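Local coordinates for protein carboxylesterase SOBER1 (Arabidopsis thaliana, PDB 6AVX) that hydrolyses carboxylic esters with a preference for short acyl chains, shows phospholipase A2 activity and restrains the plant hypersensitive response to the bacterial effector AvrBsT, at residues 23-28 against 38-43; 187-192 against 197-202. The protein carries 1 engineered substitution. All coordinates share one frame; numbering follows the deposited sequence.

Contact 1. Residues 23-28 against 38-43; sequences PIQTQF and WLFPSA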
loop_
_atom_site.group_PDB
_atom_site.type_symbol
_atom_site.label_atom_id
_atom_site.label_comp_id
_atom_site.label_asym_id
_atom_site.label_seq_id
_atom_site.Cartn_x
_atom_site.Cartn_y
_atom_site.Cartn_z
ATOM N N PRO A 23 12.649 1.551 10.956
ATOM C CA PRO A 23 13.788 2.345 10.466
ATOM C C PRO A 23 13.607 2.931 9.083
ATOM O O PRO A 23 14.384 3.822 8.715
ATOM C CB PRO A 23 14.969 1.367 10.525
ATOM C CG PRO A 23 14.572 0.403 11.597
ATOM C CD PRO A 23 13.078 0.220 11.426
ATOM N N ILE A 24 12.622 2.487 8.305
ATOM C CA ILE A 24 12.351 3.139 7.027
ATOM C C ILE A 24 12.217 4.640 7.213
ATOM O O ILE A 24 12.641 5.424 6.357
ATOM C CB ILE A 24 11.092 2.530 6.385
ATOM C CG1 ILE A 24 11.425 1.156 5.819
ATOM C CG2 ILE A 24 10.492 3.446 5.298
ATOM C CD1 ILE A 24 10.229 0.381 5.309
ATOM N N GLN A 25 11.621 5.070 8.325
ATOM C CA GLN A 25 11.379 6.496 8.524
ATOM C C GLN A 25 12.673 7.291 8.568
ATOM O O GLN A 25 12.664 8.495 8.264
ATOM C CB GLN A 25 10.549 6.749 9.782
ATOM C CG GLN A 25 11.284 6.523 11.093
ATOM C CD GLN A 25 10.317 6.447 12.262
ATOM O OE1 GLN A 25 9.959 7.462 12.862
ATOM N NE2 GLN A 25 9.851 5.247 12.564
ATOM N N THR A 26 13.786 6.654 8.947
ATOM C CA THR A 26 15.069 7.343 9.024
ATOM C C THR A 26 15.642 7.659 7.657
ATOM O O THR A 26 16.609 8.416 7.578
ATOM C CB THR A 26 16.103 6.557 9.851
ATOM O OG1 THR A 26 16.546 5.394 9.139
ATOM C CG2 THR A 26 15.526 6.156 11.179
ATOM N N GLN A 27 15.093 7.095 6.580
ATOM C CA GLN A 27 15.493 7.488 5.234
ATOM C C GLN A 27 14.756 8.728 4.749
ATOM O O GLN A 27 15.106 9.273 3.697
ATOM C CB GLN A 27 15.252 6.325 4.268
ATOM C CG GLN A 27 16.137 5.130 4.552
ATOM C CD GLN A 27 17.600 5.488 4.463
ATOM O OE1 GLN A 27 18.018 6.180 3.534
ATOM N NE2 GLN A 27 18.380 5.043 5.436
ATOM N N PHE A 28 13.749 9.181 5.487
ATOM C CA PHE A 28 12.995 10.386 5.157
ATOM C C PHE A 28 13.591 11.487 6.026
ATOM O O PHE A 28 13.118 11.782 7.127
ATOM C CB PHE A 28 11.506 10.179 5.439
ATOM C CG PHE A 28 10.839 9.204 4.502
ATOM C CD1 PHE A 28 11.156 7.852 4.522
ATOM C CD2 PHE A 28 9.876 9.638 3.606
ATOM C CE1 PHE A 28 10.541 6.953 3.652
ATOM C CE2 PHE A 28 9.258 8.744 2.736
ATOM C CZ PHE A 28 9.595 7.407 2.762
ATOM N N TRP A 38 4.614 8.770 12.352
ATOM C CA TRP A 38 4.625 7.499 11.647
ATOM C C TRP A 38 3.955 6.432 12.493
ATOM O O TRP A 38 4.020 6.461 13.727
ATOM C CB TRP A 38 6.061 7.045 11.409
ATOM C CG TRP A 38 6.838 7.869 10.465
ATOM C CD1 TRP A 38 7.441 9.066 10.721
ATOM C CD2 TRP A 38 7.123 7.564 9.104
ATOM N NE1 TRP A 38 8.078 9.518 9.598
ATOM C CE2 TRP A 38 7.916 8.608 8.592
ATOM C CE3 TRP A 38 6.812 6.495 8.273
ATOM C CZ2 TRP A 38 8.375 8.623 7.284
ATOM C CZ3 TRP A 38 7.277 6.510 6.979
ATOM C CH2 TRP A 38 8.056 7.572 6.497
ATOM N N LEU A 39 3.342 5.456 11.824
ATOM C CA LEU A 39 2.826 4.283 12.508
ATOM C C LEU A 39 3.107 3.049 11.674
ATOM O O LEU A 39 2.810 3.018 10.479
ATOM C CB LEU A 39 1.330 4.429 12.766
ATOM C CG LEU A 39 0.741 3.343 13.645
ATOM C CD1 LEU A 39 1.286 3.420 15.066
ATOM C CD2 LEU A 39 -0.768 3.459 13.660
ATOM N N PHE A 40 3.708 2.053 12.311
ATOM C CA PHE A 40 4.090 0.799 11.677
ATOM C C PHE A 40 3.381 -0.325 12.425
ATOM O O PHE A 40 3.971 -0.941 13.325
ATOM C CB PHE A 40 5.600 0.594 11.753
ATOM C CG PHE A 40 6.401 1.523 10.867
ATOM C CD1 PHE A 40 6.912 1.074 9.678
ATOM C CD2 PHE A 40 6.651 2.843 11.242
ATOM C CE1 PHE A 40 7.649 1.912 8.862
ATOM C CE2 PHE A 40 7.408 3.673 10.423
ATOM C CZ PHE A 40 7.893 3.202 9.247
ATOM N N PRO A 41 2.126 -0.621 12.085
ATOM C CA PRO A 41 1.393 -1.702 12.761
ATOM C C PRO A 41 1.931 -3.059 12.347
ATOM O O PRO A 41 2.689 -3.190 11.379
ATOM C CB PRO A 41 -0.048 -1.506 12.283
ATOM C CG PRO A 41 0.113 -0.894 10.932
ATOM C CD PRO A 41 1.289 0.046 11.081
ATOM N N SER A 42 1.502 -4.103 13.069
ATOM C CA SER A 42 1.886 -5.473 12.758
ATOM C C SER A 42 0.647 -6.303 12.468
ATOM O O SER A 42 -0.324 -6.270 13.235
ATOM C CB SER A 42 2.648 -6.099 13.915
ATOM O OG SER A 42 3.910 -5.485 14.049
ATOM N N ALA A 43 0.687 -7.050 11.380
ATOM C CA ALA A 43 -0.434 -7.882 11.005
ATOM C C ALA A 43 -0.611 -9.017 12.018
ATOM O O ALA A 43 0.351 -9.463 12.646
ATOM C CB ALA A 43 -0.205 -8.502 9.626
#
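Gln25 runs over the indole of Trp38, in the opposite direction to it, and its side chain shows how a polar residue can cover an aromatic plane with its first side-chain carbon. CB does most of the touching: it sits over the face of the five-membered ring, 3.5 Å from the centroid and nearly along the ring normal, a CH-pi contact. CG takes the position between the backbone N and the carbonyl carbon (chi1 72°), and from there the chain runs extended, with CD staying near Trp38 CG and CD1. At the far end OE1 stays near the pyrrole part, 3.7 Å from Trp38 CD1, while NE2 passes on to Phe40, 3.6 Å from its CE2. The amide plane is only 14° from that of the phenyl ring. NE2 has its polar partner just ahead in the chain, the carbonyl O of Glu22, a bond consistent with the amide being turned this way.

Trp38 belongs to 37-39, an outermost strand of the parallel sheet of this alpha/beta hydrolase, and residues 23-28, a turn with helical backbone angles over most of its length, pack against that edge. The benzo end of the indole points its edge at Phe28 in a T-shaped pair, with centroids 5.0 Å apart and planes at 72°. Trp38 CH2 stands over the centre of the phenyl face, 3.7 Å from Phe28 CD1. Beside this pair, Ile24 CB approaches Phe40 CE1 at a looser 4.3 Å, and both side chains also touch Trp10 of the neighbouring strand 7-11.

Contact 2. Residues 187-192 against 197-202; sequences KAYPGL and SNKELK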
loop_
_atom_site.group_PDB
_atom_site.type_symbol
_atom_site.label_atom_id
_atom_site.label_comp_id
_atom_site.label_asym_id
_atom_site.label_seq_id
_atom_site.Cartn_x
_atom_site.Cartn_y
_atom_site.Cartn_z
ATOM N N LYS A 187 6.062 4.438 -11.215
ATOM C CA LYS A 187 7.501 4.669 -11.227
ATOM C C LYS A 187 8.193 3.314 -11.303
ATOM O O LYS A 187 8.185 2.551 -10.329
ATOM C CB LYS A 187 7.924 5.432 -9.972
ATOM C CG LYS A 187 9.362 5.895 -9.965
ATOM C CD LYS A 187 9.618 6.917 -11.056
ATOM C CE LYS A 187 11.033 7.460 -10.980
ATOM N NZ LYS A 187 11.522 7.856 -12.327
ATOM N N ALA A 188 8.775 3.007 -12.465
ATOM C CA ALA A 188 9.509 1.765 -12.653
ATOM C C ALA A 188 10.941 1.951 -12.188
ATOM O O ALA A 188 11.541 3.017 -12.377
ATOM C CB ALA A 188 9.524 1.356 -14.127
ATOM N N TYR A 189 11.493 0.901 -11.593
ATOM C CA TYR A 189 12.881 0.878 -11.138
ATOM C C TYR A 189 13.620 -0.200 -11.920
ATOM O O TYR A 189 13.520 -1.392 -11.581
ATOM C CB TYR A 189 12.954 0.659 -9.622
ATOM C CG TYR A 189 12.575 1.945 -8.939
ATOM C CD1 TYR A 189 13.542 2.890 -8.665
ATOM C CD2 TYR A 189 11.253 2.254 -8.651
ATOM C CE1 TYR A 189 13.226 4.098 -8.108
ATOM C CE2 TYR A 189 10.921 3.473 -8.082
ATOM C CZ TYR A 189 11.919 4.389 -7.816
ATOM O OH TYR A 189 11.653 5.618 -7.265
ATOM N N PRO A 190 14.327 0.159 -13.001
ATOM C CA PRO A 190 15.005 -0.855 -13.818
ATOM C C PRO A 190 16.042 -1.610 -13.008
ATOM O O PRO A 190 16.838 -1.027 -12.274
ATOM C CB PRO A 190 15.648 -0.044 -14.954
ATOM C CG PRO A 190 15.559 1.370 -14.556
ATOM C CD PRO A 190 14.419 1.502 -13.596
ATOM N N GLY A 191 16.000 -2.925 -13.128
ATOM C CA GLY A 191 16.941 -3.774 -12.441
ATOM C C GLY A 191 16.597 -4.105 -11.004
ATOM O O GLY A 191 17.208 -5.017 -10.435
ATOM N N LEU A 192 15.646 -3.404 -10.387
ATOM C CA LEU A 192 15.261 -3.699 -9.015
ATOM C C LEU A 192 14.380 -4.938 -8.987
ATOM O O LEU A 192 13.530 -5.129 -9.854
ATOM C CB LEU A 192 14.503 -2.504 -8.439
ATOM C CG LEU A 192 14.069 -2.607 -6.975
ATOM C CD1 LEU A 192 15.268 -2.639 -6.057
ATOM C CD2 LEU A 192 13.165 -1.446 -6.589
ATOM N N SER A 197 14.610 0.070 -2.389
ATOM C CA SER A 197 15.865 0.805 -2.461
ATOM C C SER A 197 15.726 2.175 -1.808
ATOM O O SER A 197 14.633 2.743 -1.729
ATOM C CB SER A 197 16.310 0.979 -3.905
ATOM O OG SER A 197 15.484 1.908 -4.566
ATOM N N ASN A 198 16.849 2.705 -1.324
ATOM C CA ASN A 198 16.808 4.019 -0.696
ATOM C C ASN A 198 16.369 5.084 -1.687
ATOM O O ASN A 198 15.620 5.995 -1.325
ATOM C CB ASN A 198 18.159 4.360 -0.068
ATOM C CG ASN A 198 18.379 3.651 1.265
ATOM O OD1 ASN A 198 17.434 3.165 1.895
ATOM N ND2 ASN A 198 19.630 3.605 1.708
ATOM N N LYS A 199 16.773 4.971 -2.950
ATOM C CA LYS A 199 16.346 5.962 -3.929
ATOM C C LYS A 199 14.836 5.912 -4.133
ATOM O O LYS A 199 14.194 6.947 -4.355
ATOM C CB LYS A 199 17.083 5.770 -5.255
ATOM C CG LYS A 199 16.764 4.477 -5.990
ATOM C CD LYS A 199 17.625 4.325 -7.246
ATOM C CE LYS A 199 19.090 4.034 -6.915
ATOM N NZ LYS A 199 19.276 2.750 -6.164
ATOM N N GLU A 200 14.259 4.713 -4.092
ATOM C CA GLU A 200 12.813 4.560 -4.188
ATOM C C GLU A 200 12.111 5.284 -3.041
ATOM O O GLU A 200 11.088 5.960 -3.247
ATOM C CB GLU A 200 12.525 3.059 -4.174
ATOM C CG GLU A 200 11.101 2.673 -4.303
ATOM C CD GLU A 200 10.922 1.170 -4.140
ATOM O OE1 GLU A 200 9.838 0.664 -4.525
ATOM O OE2 GLU A 200 11.847 0.488 -3.647
ATOM N N LEU A 201 12.665 5.187 -1.832
ATOM C CA LEU A 201 12.110 5.897 -0.686
ATOM C C LEU A 201 12.260 7.404 -0.842
ATOM O O LEU A 201 11.349 8.160 -0.491
ATOM C CB LEU A 201 12.779 5.426 0.609
ATOM C CG LEU A 201 12.530 3.972 0.999
ATOM C CD1 LEU A 201 13.306 3.638 2.244
ATOM C CD2 LEU A 201 11.035 3.734 1.207
ATOM N N LYS A 202 13.406 7.869 -1.347
ATOM C CA LYS A 202 13.580 9.307 -1.525
ATOM C C LYS A 202 12.566 9.861 -2.516
ATOM O O LYS A 202 12.099 10.996 -2.375
ATOM C CB LYS A 202 14.990 9.615 -2.025
ATOM C CG LYS A 202 16.118 9.204 -1.115
ATOM C CD LYS A 202 16.073 9.876 0.217
ATOM C CE LYS A 202 17.326 9.526 1.015
ATOM N NZ LYS A 202 17.327 10.150 2.355
HETATM O O HOH W 1 9.531 5.593 -5.673
#
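The aromatic ring of Tyr189 lies obliquely across the aliphatic part of Glu200, a residue in the first turn of helix 198-212. Glu200 CB stands over one face of the ring, offset toward its rim, 4.2 Å from the centroid and 22° off the normal in a CH-pi contact. CG follows over the same ring, 3.9 Å from Tyr189 CE2, and the carboxylate plane ends turned 43° from the ring plane. The hydroxyl end of the ring comes down on the helix backbone, with Tyr189 OH 3.5 Å from Glu200 CA. With CG anti to the backbone N (chi1 -178°) and the chain extended beyond it, Glu200 carries its carboxylate back toward the start of the helix. There OE2 accepts from Ser197 N at 3.1 Å, and Ser197 OG accepts from Glu200 N, completing a capping box. Leu192 crosses Glu200 at about a right angle and lays CD2 3.8 Å from OE2.

A type II turn from Tyr189 to Leu192 leads the chain off strand 184-189, an outermost strand of the central sheet, into the loop bearing His194, the probable charge-relay histidine. At the hydroxyl end of the ring, one water bridges Tyr189 OH, at 2.7 Å, and Glu200 O, to which it donates. Glu200 thus joins two chemistries: its methylenes pack on the ring, while its carboxylate, bonded at the amino end of a helix, would tend to stay ionised.

How the contacts relate
Each contact fastens a segment outside the parallel sheet to one of its two outermost strands and the chain that follows it, contact 1 at 37-39 and contact 2 at 184-189. Both are partly buried, with two buried residues each, but contact 2 reaches the surface at Lys199, whereas no touching residue of contact 1 is fully exposed. Neither has a direct hydrogen bond between its segments. Contact 1 is the more aromatic; contact 2 sets a single ring against a helix start and adds a capping box and a bridging water. Their centres are 18 Å apart, yet they meet through helix 198-212: Lys202 NZ probably bonds to Gln27 O, and Leu201 packs on Gln27 and Phe28.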